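Local coordinates for putative sugar binding protein (Geobacillus stearothermophilus, PDB 6GT9), which binds galactose, and probably glucose, in a cleft between two lobes and probably serves a three-component sensing system for galactan use, at residues V131-N135 against Y136-F140; S221-D224 against A225-V228; E251-R254 against Y255-K258; V265-P269 against Y270-Y274. One frame throughout, in Å; residues are numbered along the deposited sequence.

Interaction 1 (V131-N135 against Y136-F140); sequences VGTDN and YYAGF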
loop_
_atom_site.group_PDB
_atom_site.type_symbol
_atom_site.label_atom_id
_atom_site.label_comp_id
_atom_site.label_asym_id
_atom_site.label_seq_id
_atom_site.Cartn_x
_atom_site.Cartn_y
_atom_site.Cartn_z
ATOM N N VAL A 131 -11.795 3.678 -0.262
ATOM C CA VAL A 131 -11.027 4.720 0.431
ATOM C C VAL A 131 -9.557 4.330 0.369
ATOM O O VAL A 131 -9.148 3.330 0.967
ATOM C CB VAL A 131 -11.460 4.922 1.887
ATOM C CG1 VAL A 131 -10.787 6.168 2.456
ATOM C CG2 VAL A 131 -12.972 5.040 1.989
ATOM N N GLY A 132 -8.755 5.122 -0.320
ATOM C CA GLY A 132 -7.347 4.792 -0.415
ATOM C C GLY A 132 -6.672 5.717 -1.395
ATOM O O GLY A 132 -7.307 6.551 -2.051
ATOM N N THR A 133 -5.366 5.557 -1.475
ATOM C CA THR A 133 -4.577 6.327 -2.422
ATOM C C THR A 133 -5.035 6.037 -3.845
ATOM O O THR A 133 -5.496 4.938 -4.163
ATOM C CB THR A 133 -3.094 5.990 -2.248
ATOM O OG1 THR A 133 -2.689 6.282 -0.905
ATOM C CG2 THR A 133 -2.221 6.786 -3.218
ATOM N N ASP A 134 -4.952 7.062 -4.700
ATOM C CA ASP A 134 -4.920 6.852 -6.142
ATOM C C ASP A 134 -3.572 6.229 -6.497
ATOM O O ASP A 134 -2.579 6.941 -6.694
ATOM C CB ASP A 134 -5.136 8.174 -6.887
ATOM C CG ASP A 134 -5.165 8.002 -8.397
ATOM O OD1 ASP A 134 -4.604 7.019 -8.911
ATOM O OD2 ASP A 134 -5.763 8.851 -9.083
ATOM N N ASN A 135 -3.530 4.900 -6.607
ATOM C CA ASN A 135 -2.241 4.204 -6.653
ATOM C C ASN A 135 -1.492 4.443 -7.963
ATOM O O ASN A 135 -0.259 4.562 -7.958
ATOM C CB ASN A 135 -2.457 2.714 -6.400
ATOM C CG ASN A 135 -2.741 2.435 -4.956
ATOM O OD1 ASN A 135 -1.931 2.788 -4.087
ATOM N ND2 ASN A 135 -3.899 1.827 -4.668
ATOM N N TYR A 136 -2.210 4.492 -9.094
ATOM C CA TYR A 136 -1.561 4.835 -10.356
ATOM C C TYR A 136 -0.867 6.181 -10.245
ATOM O O TYR A 136 0.294 6.340 -10.642
ATOM C CB TYR A 136 -2.571 4.880 -11.509
ATOM C CG TYR A 136 -1.904 5.348 -12.804
ATOM C CD1 TYR A 136 -1.279 4.439 -13.648
ATOM C CD2 TYR A 136 -1.862 6.696 -13.156
ATOM C CE1 TYR A 136 -0.645 4.853 -14.822
ATOM C CE2 TYR A 136 -1.222 7.119 -14.330
ATOM C CZ TYR A 136 -0.624 6.186 -15.158
ATOM O OH TYR A 136 0.017 6.572 -16.321
ATOM N N TYR A 137 -1.579 7.168 -9.716
ATOM C CA TYR A 137 -1.055 8.526 -9.680
ATOM C C TYR A 137 0.048 8.670 -8.642
ATOM O O TYR A 137 0.986 9.454 -8.835
ATOM C CB TYR A 137 -2.192 9.502 -9.398
ATOM C CG TYR A 137 -1.742 10.937 -9.421
ATOM C CD1 TYR A 137 -1.258 11.513 -10.590
ATOM C CD2 TYR A 137 -1.748 11.706 -8.264
ATOM C CE1 TYR A 137 -0.821 12.830 -10.619
ATOM C CE2 TYR A 137 -1.312 13.032 -8.283
ATOM C CZ TYR A 137 -0.849 13.586 -9.466
ATOM O OH TYR A 137 -0.421 14.896 -9.509
ATOM N N ALA A 138 -0.047 7.922 -7.540
ATOM C CA ALA A 138 1.055 7.845 -6.583
ATOM C C ALA A 138 2.357 7.448 -7.274
ATOM O O ALA A 138 3.406 8.059 -7.050
ATOM C CB ALA A 138 0.715 6.840 -5.477
ATOM N N GLY A 139 2.305 6.418 -8.122
ATOM C CA GLY A 139 3.515 5.974 -8.801
ATOM C C GLY A 139 3.986 6.979 -9.834
ATOM O O GLY A 139 5.189 7.200 -10.002
ATOM N N PHE A 140 3.038 7.611 -10.529
ATOM C CA PHE A 140 3.368 8.659 -11.490
ATOM C C PHE A 140 4.121 9.802 -10.819
ATOM O O PHE A 140 5.118 10.299 -11.358
ATOM C CB PHE A 140 2.076 9.159 -12.141
ATOM C CG PHE A 140 2.285 10.000 -13.368
ATOM C CD1 PHE A 140 2.393 11.374 -13.269
ATOM C CD2 PHE A 140 2.325 9.417 -14.627
ATOM C CE1 PHE A 140 2.564 12.162 -14.415
ATOM C CE2 PHE A 140 2.504 10.198 -15.774
ATOM C CZ PHE A 140 2.613 11.567 -15.663
HETATM O O HOH W 1 -5.264 4.457 -9.446
#
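Tyr136, the first residue of the second segment, meets the carboxylate of Asp134 through a water. The water accepts from Tyr136 N at 3.1 Å and donates to Asp134 OD1 at 2.7 Å. The phenol of Tyr136 leads off to Asp177, whose carboxylate hydrogen-bonds its OH. One residue on, Tyr137 N gives its hydrogen directly to Asp134 OD1 at 3.1 Å in a fairly straight bond (163°), meeting the oxygen from above the carboxylate plane. Asp134 is thus the N-cap, a place that suits a short side chain ending in an acceptor. Its CG stands anti to the backbone N (chi1 -178°), which swings the carboxylate forward over the first turn and brings CG to 3.5 Å from Tyr137 CB. With an alanine in this place, Tyr137 N and the bridging water would probably be left without their common acceptor and the helix start without its cap. Strand 129-132 belongs to the parallel sheet of one lobe, whereas helix 135-149 leads to strand 154-160 in the other; the linking residues form one of the crossings between lobes of a type I periplasmic binding protein. Ala138 comes next: its N bonds to Asp134 O at 2.8 Å, and its small CB lies 3.7 Å from Thr133 CG2, while Thr133 OG1 turns to Gln267. Finally, Gly139 N donates to Asn135 O at 3.2 Å. The Asn135 amide turns instead to Arg171 and to the backbone oxygen of Asp119, two sugar-binding residues that it probably helps to position.

Interaction 2 (S221-D224 against A225-V228); sequences SALD and AIGV. With GAL (beta-D-galactopyranose), chain E.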
loop_
_atom_site.group_PDB
_atom_site.type_symbol
_atom_site.label_atom_id
_atom_site.label_comp_id
_atom_site.label_asym_id
_atom_site.label_seq_id
_atom_site.Cartn_x
_atom_site.Cartn_y
_atom_site.Cartn_z
ATOM N N SER A 221 6.261 -0.305 -1.814
ATOM C CA SER A 221 5.493 -0.614 -0.617
ATOM C C SER A 221 6.318 -0.210 0.596
ATOM O O SER A 221 7.490 0.155 0.479
ATOM C CB SER A 221 5.078 -2.092 -0.585
ATOM O OG SER A 221 6.187 -2.960 -0.401
ATOM N N ALA A 222 5.702 -0.299 1.779
ATOM C CA ALA A 222 6.149 0.502 2.919
ATOM C C ALA A 222 7.528 0.124 3.450
ATOM O O ALA A 222 8.178 0.968 4.077
ATOM C CB ALA A 222 5.135 0.412 4.055
ATOM N N LEU A 223 7.990 -1.108 3.229
ATOM C CA LEU A 223 9.260 -1.571 3.780
ATOM C C LEU A 223 10.356 -1.710 2.729
ATOM O O LEU A 223 11.499 -2.038 3.078
ATOM C CB LEU A 223 9.051 -2.914 4.502
ATOM C CG LEU A 223 7.993 -2.848 5.606
ATOM C CD1 LEU A 223 7.630 -4.238 6.134
ATOM C CD2 LEU A 223 8.451 -1.937 6.743
ATOM N N ASP A 224 10.042 -1.471 1.457
ATOM C CA ASP A 224 10.998 -1.744 0.390
ATOM C C ASP A 224 12.225 -0.844 0.491
ATOM O O ASP A 224 13.367 -1.325 0.447
ATOM C CB ASP A 224 10.318 -1.569 -0.963
ATOM C CG ASP A 224 9.238 -2.580 -1.192
ATOM O OD1 ASP A 224 9.384 -3.714 -0.695
ATOM O OD2 ASP A 224 8.256 -2.253 -1.887
ATOM N N ALA A 225 12.012 0.470 0.596
ATOM C CA ALA A 225 13.152 1.388 0.616
ATOM C C ALA A 225 13.972 1.219 1.887
ATOM O O ALA A 225 15.178 1.498 1.899
ATOM C CB ALA A 225 12.664 2.827 0.472
ATOM N N ILE A 226 13.341 0.746 2.960
ATOM C CA ILE A 226 14.089 0.396 4.160
ATOM C C ILE A 226 15.028 -0.767 3.878
ATOM O O ILE A 226 16.201 -0.746 4.276
ATOM C CB ILE A 226 13.115 0.084 5.309
ATOM C CG1 ILE A 226 12.414 1.366 5.756
ATOM C CG2 ILE A 226 13.852 -0.599 6.476
ATOM C CD1 ILE A 226 11.144 1.104 6.555
ATOM N N GLY A 227 14.537 -1.792 3.175
ATOM C CA GLY A 227 15.403 -2.900 2.800
ATOM C C GLY A 227 16.546 -2.462 1.902
ATOM O O GLY A 227 17.694 -2.873 2.093
ATOM N N VAL A 228 16.254 -1.603 0.927
ATOM C CA VAL A 228 17.297 -1.125 0.024
ATOM C C VAL A 228 18.321 -0.295 0.779
ATOM O O VAL A 228 19.533 -0.460 0.591
ATOM C CB VAL A 228 16.676 -0.327 -1.130
ATOM C CG1 VAL A 228 17.783 0.225 -2.040
ATOM C CG2 VAL A 228 15.707 -1.186 -1.892
HETATM C C1 GAL E . 2.011 -0.012 1.583
HETATM C C2 GAL E . 0.722 -0.545 0.992
HETATM C C3 GAL E . 0.077 -1.604 1.904
HETATM C C4 GAL E . 1.066 -2.723 2.184
HETATM C C5 GAL E . 2.381 -2.157 2.694
HETATM C C6 GAL E . 3.473 -3.222 2.817
HETATM O O1 GAL E . 2.584 0.936 0.704
HETATM O O2 GAL E . -0.231 0.512 0.804
HETATM O O3 GAL E . -1.001 -2.198 1.248
HETATM O O4 GAL E . 1.305 -3.484 0.996
HETATM O O5 GAL E . 2.932 -1.097 1.813
HETATM O O6 GAL E . 4.534 -2.764 3.626
HETATM O O HOH W 2 9.554 2.020 0.413
HETATM O O HOH W 3 10.439 2.070 3.139
#
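Residues Leu223 and Asp224 join Gly227 and Val228 in a local, helix-starting contact, where the loop after strand 216-219 winds into helix 224-235. Gly227 N donates to Leu223 O at 3.0 Å, and Val228 N to Asp224 O. The amides just before these are served by solvent. One water links Ser221 O (2.8 Å) to Ala225 N (2.9 Å), and a second takes the hydrogen of Ile226 N and gives one to Ala222 O, so buried backbone groups are satisfied where the chain has not yet settled into regular helical bonding. The loop is also tied internally: chi1 of 69° sets Ser221 OG between its backbone N and carbonyl carbon, from where it donates to Asp224 OD2 at 2.6 Å, from above the carboxylate plane, and Ser221 N adds a weak bond to the same oxygen. Asp224 OD1 is held by Ser193, so both oxygens of this buried acid have partners. The Leu223 and Ile226 side chains supply the apolar part, crossing at a slant with Leu223 CD2 4.1 Å from Ile226 CD1. The compact Ala222 lets the sugar come close: its N gives a hydrogen to the ring oxygen O5 of galactose at 2.9 Å and a weak one to O6, while its CB lies 3.3 Å from O6. A turn between strand and helix that presents a backbone N-H to the ligand is a familiar way for an alpha/beta fold to build its binding cleft, here the galactose pocket of a periplasmic binding protein.

Interaction 3 (E251-R254 against Y255-K258); sequences ETIR and YLQK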
loop_
_atom_site.group_PDB
_atom_site.type_symbol
_atom_site.label_atom_id
_atom_site.label_comp_id
_atom_site.label_asym_id
_atom_site.label_seq_id
_atom_site.Cartn_x
_atom_site.Cartn_y
_atom_site.Cartn_z
ATOM N N GLU A 251 11.427 4.217 10.315
ATOM C CA GLU A 251 12.738 3.914 9.733
ATOM C C GLU A 251 12.944 4.649 8.415
ATOM O O GLU A 251 14.063 5.079 8.107
ATOM C CB GLU A 251 12.909 2.409 9.513
ATOM C CG GLU A 251 12.870 1.550 10.760
ATOM C CD GLU A 251 12.583 0.085 10.444
ATOM O OE1 GLU A 251 13.539 -0.718 10.407
ATOM O OE2 GLU A 251 11.397 -0.258 10.221
ATOM N N THR A 252 11.879 4.791 7.618
ATOM C CA THR A 252 11.970 5.571 6.386
ATOM C C THR A 252 12.332 7.019 6.686
ATOM O O THR A 252 13.249 7.579 6.074
ATOM C CB THR A 252 10.653 5.506 5.611
ATOM O OG1 THR A 252 10.443 4.176 5.128
ATOM C CG2 THR A 252 10.679 6.478 4.422
ATOM N N ILE A 253 11.622 7.640 7.634
ATOM C CA ILE A 253 11.903 9.037 7.970
ATOM C C ILE A 253 13.341 9.193 8.451
ATOM O O ILE A 253 14.036 10.152 8.084
ATOM C CB ILE A 253 10.901 9.555 9.018
ATOM C CG1 ILE A 253 9.471 9.521 8.468
ATOM C CG2 ILE A 253 11.280 10.958 9.478
ATOM C CD1 ILE A 253 9.298 10.234 7.157
ATOM N N ARG A 254 13.806 8.254 9.279
ATOM C CA ARG A 254 15.185 8.290 9.758
ATOM C C ARG A 254 16.176 8.275 8.597
ATOM O O ARG A 254 17.092 9.105 8.532
ATOM C CB ARG A 254 15.433 7.109 10.697
ATOM C CG ARG A 254 16.832 7.087 11.265
ATOM C CD ARG A 254 17.157 8.425 11.919
ATOM N NE ARG A 254 18.541 8.485 12.376
ATOM C CZ ARG A 254 19.394 9.458 12.067
ATOM N NH1 ARG A 254 19.005 10.476 11.304
ATOM N NH2 ARG A 254 20.634 9.416 12.535
ATOM N N TYR A 255 15.998 7.340 7.662
ATOM C CA TYR A 255 16.884 7.253 6.504
ATOM C C TYR A 255 16.811 8.510 5.640
ATOM O O TYR A 255 17.823 8.953 5.078
ATOM C CB TYR A 255 16.522 6.024 5.676
ATOM C CG TYR A 255 17.136 4.719 6.130
ATOM C CD1 TYR A 255 18.508 4.595 6.318
ATOM C CD2 TYR A 255 16.339 3.593 6.343
ATOM C CE1 TYR A 255 19.074 3.390 6.716
ATOM C CE2 TYR A 255 16.891 2.389 6.740
ATOM C CZ TYR A 255 18.258 2.292 6.923
ATOM O OH TYR A 255 18.803 1.093 7.317
ATOM N N LEU A 256 15.608 9.076 5.494
ATOM C CA LEU A 256 15.447 10.346 4.799
ATOM C C LEU A 256 16.227 11.450 5.499
ATOM O O LEU A 256 16.874 12.280 4.845
ATOM C CB LEU A 256 13.961 10.690 4.732
ATOM C CG LEU A 256 13.342 11.615 3.700
ATOM C CD1 LEU A 256 13.665 11.169 2.291
ATOM C CD2 LEU A 256 11.840 11.602 3.932
ATOM N N GLN A 257 16.182 11.470 6.833
ATOM C CA GLN A 257 16.957 12.454 7.578
ATOM C C GLN A 257 18.453 12.229 7.395
ATOM O O GLN A 257 19.222 13.191 7.273
ATOM C CB GLN A 257 16.571 12.404 9.057
ATOM C CG GLN A 257 17.298 13.407 9.945
ATOM C CD GLN A 257 16.884 14.853 9.696
ATOM O OE1 GLN A 257 17.713 15.763 9.761
ATOM N NE2 GLN A 257 15.598 15.071 9.421
ATOM N N LYS A 258 18.883 10.965 7.358
ATOM C CA LYS A 258 20.286 10.631 7.153
ATOM C C LYS A 258 20.754 10.887 5.731
ATOM O O LYS A 258 21.968 10.885 5.492
ATOM C CB LYS A 258 20.542 9.167 7.500
ATOM C CG LYS A 258 20.770 8.903 8.977
ATOM C CD LYS A 258 20.588 7.428 9.327
ATOM C CE LYS A 258 21.889 6.638 9.284
ATOM N NZ LYS A 258 22.539 6.676 7.943
#
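Four successive main-chain bonds run from Glu251-Arg254 to Tyr255-Lys258, the i to i+4 ladder of helix 250-258. Tyr255 N donates to Glu251 O at 3.0 Å and Leu256 N to Thr252 O at 2.9 Å; Gln257 N and Lys258 N follow with Ile253 O and Arg254 O. The helix is the crossover of a beta-alpha-beta unit between strands 242-246 and 263-266. Apolar contact is lighter: Ile253 CD1 lies 4.3 Å from Leu256 CD2, the leucine buried and the isoleucine beside it also touching Thr248. The Tyr255 ring leans back along the helix, with CD2 3.2 Å from Glu251 O, and packs against Ala229 and Glu233 of helix 224-235. The guanidinium of Arg254 makes the polar-to-methylene contacts. A bend at chi2 (53°) folds this long chain back toward Gln257 and Lys258, where Lys258 CG sits over one guanidinium face, 3.3 Å from Arg254 NH1. Gln257 CG, 3.7 Å from Arg254 NH1, comes up at the edge, and the amide of Gln257 is turned 25° from the guanidinium plane. Charges go elsewhere: Lys258 NZ forms a salt bridge with Glu233, and Glu251 OE2 one with Arg197. The arginine therefore meets the methylenes of the lysine and not its ammonium, Lys258 NZ staying 5.7 Å from Arg254 NH2; pairing of the lysine with Glu233 probably eases what repulsion remains.

Interaction 4 (V265-P269 against Y270-Y274); sequences VVQEP and YEMGY. With GAL (beta-D-galactopyranose), chain E.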
loop_
_atom_site.group_PDB
_atom_site.type_symbol
_atom_site.label_atom_id
_atom_site.label_comp_id
_atom_site.label_asym_id
_atom_site.label_seq_id
_atom_site.Cartn_x
_atom_site.Cartn_y
_atom_site.Cartn_z
ATOM N N VAL A 265 6.885 8.514 -1.000
ATOM C CA VAL A 265 5.510 8.842 -1.354
ATOM C C VAL A 265 4.627 8.715 -0.117
ATOM O O VAL A 265 4.575 7.656 0.523
ATOM C CB VAL A 265 5.000 7.946 -2.491
ATOM C CG1 VAL A 265 3.578 8.357 -2.885
ATOM C CG2 VAL A 265 5.949 8.045 -3.692
ATOM N N VAL A 266 3.913 9.794 0.210
ATOM C CA VAL A 266 3.088 9.813 1.413
ATOM C C VAL A 266 1.765 9.114 1.141
ATOM O O VAL A 266 1.173 9.264 0.069
ATOM C CB VAL A 266 2.859 11.258 1.886
ATOM C CG1 VAL A 266 1.979 11.278 3.133
ATOM C CG2 VAL A 266 4.200 11.941 2.157
ATOM N N GLN A 267 1.301 8.333 2.110
ATOM C CA GLN A 267 -0.081 7.874 2.123
ATOM C C GLN A 267 -0.691 8.256 3.463
ATOM O O GLN A 267 -0.005 8.734 4.366
ATOM C CB GLN A 267 -0.196 6.360 1.893
ATOM C CG GLN A 267 0.284 5.846 0.535
ATOM C CD GLN A 267 -0.142 4.411 0.298
ATOM O OE1 GLN A 267 -1.182 4.153 -0.312
ATOM N NE2 GLN A 267 0.639 3.466 0.819
ATOM N N GLU A 268 -1.993 8.016 3.616
ATOM C CA GLU A 268 -2.697 8.333 4.855
ATOM C C GLU A 268 -3.364 7.075 5.400
ATOM O O GLU A 268 -4.599 6.956 5.365
ATOM C CB GLU A 268 -3.735 9.435 4.637
ATOM C CG GLU A 268 -3.190 10.718 4.013
ATOM C CD GLU A 268 -2.142 11.422 4.867
ATOM O OE1 GLU A 268 -1.985 11.081 6.065
ATOM O OE2 GLU A 268 -1.480 12.345 4.332
ATOM N N PRO A 269 -2.577 6.119 5.920
ATOM C CA PRO A 269 -3.188 4.860 6.391
ATOM C C PRO A 269 -4.201 5.041 7.508
ATOM O O PRO A 269 -5.273 4.417 7.470
ATOM C CB PRO A 269 -1.974 4.028 6.848
ATOM C CG PRO A 269 -0.809 5.013 6.937
ATOM C CD PRO A 269 -1.102 6.055 5.935
ATOM N N TYR A 270 -3.878 5.839 8.528
ATOM C CA TYR A 270 -4.823 6.053 9.620
ATOM C C TYR A 270 -6.136 6.603 9.088
ATOM O O TYR A 270 -7.221 6.159 9.490
ATOM C CB TYR A 270 -4.224 7.013 10.651
ATOM C CG TYR A 270 -5.114 7.320 11.845
ATOM C CD1 TYR A 270 -6.164 8.229 11.746
ATOM C CD2 TYR A 270 -4.869 6.736 13.079
ATOM C CE1 TYR A 270 -6.961 8.512 12.829
ATOM C CE2 TYR A 270 -5.658 7.022 14.171
ATOM C CZ TYR A 270 -6.701 7.909 14.040
ATOM O OH TYR A 270 -7.490 8.193 15.126
ATOM N N GLU A 271 -6.049 7.550 8.155
ATOM C CA GLU A 271 -7.245 8.202 7.642
ATOM C C GLU A 271 -8.085 7.251 6.795
ATOM O O GLU A 271 -9.323 7.296 6.855
ATOM C CB GLU A 271 -6.851 9.442 6.844
ATOM C CG GLU A 271 -8.061 10.253 6.359
ATOM C CD GLU A 271 -7.664 11.463 5.532
ATOM O OE1 GLU A 271 -6.527 11.494 5.003
ATOM O OE2 GLU A 271 -8.497 12.390 5.412
ATOM N N MET A 272 -7.458 6.376 5.997
ATOM C CA MET A 272 -8.309 5.467 5.232
ATOM C C MET A 272 -9.014 4.464 6.145
ATOM O O MET A 272 -10.172 4.105 5.892
ATOM C CB MET A 272 -7.536 4.762 4.100
ATOM C CG MET A 272 -6.143 4.263 4.352
ATOM S SD MET A 272 -5.363 3.644 2.808
ATOM C CE MET A 272 -4.201 4.949 2.377
ATOM N N GLY A 273 -8.365 4.036 7.231
ATOM C CA GLY A 273 -9.045 3.157 8.172
ATOM C C GLY A 273 -10.185 3.855 8.892
ATOM O O GLY A 273 -11.280 3.298 9.029
ATOM N N TYR A 274 -9.945 5.090 9.349
ATOM C CA TYR A 274 -10.987 5.889 9.996
ATOM C C TYR A 274 -12.145 6.165 9.042
ATOM O O TYR A 274 -13.318 5.970 9.388
ATOM C CB TYR A 274 -10.376 7.201 10.504
ATOM C CG TYR A 274 -11.301 8.057 11.345
ATOM C CD1 TYR A 274 -11.381 7.871 12.720
ATOM C CD2 TYR A 274 -12.087 9.063 10.765
ATOM C CE1 TYR A 274 -12.210 8.650 13.497
ATOM C CE2 TYR A 274 -12.931 9.843 11.540
ATOM C CZ TYR A 274 -12.987 9.624 12.902
ATOM O OH TYR A 274 -13.801 10.382 13.693
HETATM C C1 GAL E . 2.011 -0.012 1.583
HETATM C C2 GAL E . 0.722 -0.545 0.992
HETATM C C3 GAL E . 0.077 -1.604 1.904
HETATM C C4 GAL E . 1.066 -2.723 2.184
HETATM C C5 GAL E . 2.381 -2.157 2.694
HETATM C C6 GAL E . 3.473 -3.222 2.817
HETATM O O1 GAL E . 2.584 0.936 0.704
HETATM O O2 GAL E . -0.231 0.512 0.804
HETATM O O3 GAL E . -1.001 -2.198 1.248
HETATM O O4 GAL E . 1.305 -3.484 0.996
HETATM O O5 GAL E . 2.932 -1.097 1.813
HETATM O O6 GAL E . 4.534 -2.764 3.626
HETATM O O HOH W 4 -3.181 9.294 8.336
#
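Met272 takes a first torsion rare inside a helix: CG stands between the backbone N and the carbonyl carbon (chi1 41°), a setting that folds the chain back toward Pro269 O and Glu268 O. Met272 CG lies 3.2 Å from Pro269 O, and its CE 3.6 Å from Glu268 O; a slim, flexible thioether suits this tight path. Met272 CE also comes within 4.1 Å of Gln267 OE1. That amide is the sugar-binding group, NE2 donating to galactose O2 at 3.1 Å almost straight (172°) and also to Asp247, while OE1 accepts from Thr133. With an alanine in place of Gln267, galactose O2 and Asp247 would probably lose this donor and Thr133 OG1 its acceptor. Glu268 is the N-cap; its carboxylate reaches Glu271 N merely through a water that takes a weak bond from that N, and Glu271 OE1 rests 3.5 Å from Glu268 CB. Proline suits the first helical turn, since Pro269 has no N-H to leave unused. Met272 N bonds to Glu268 O at 3.0 Å and Gly273 N to Pro269 O. Strand 263-266 lies between strands 242-246 and 298-301, with Val265 against helix 135-149, whereas Pro269, Tyr270 and Met272 pack on helix 43-59 of the other lobe.

In the fold
Interactions 1 and 4 are two crossings between the lobes, running in opposite senses, their centres about 12 Å apart. They are tied by Thr133 OG1 and Gln267 OE1 at 2.7 Å, and Val131 CG1 packs 3.8 Å from Met272 CA. Interactions 2 and 3, with centres about 11 Å apart, belong to neighbouring helices of the second lobe and meet where Ile226 CD1 lies 3.5 Å from Thr252 OG1. Galactose joins the two pairs: interactions 2 and 4 both bond to it, although their nearest atoms are about 6 Å apart. Interaction 1 acts from a second shell, and interaction 3 stands behind, the Thr252 side chain about 9 Å from the sugar.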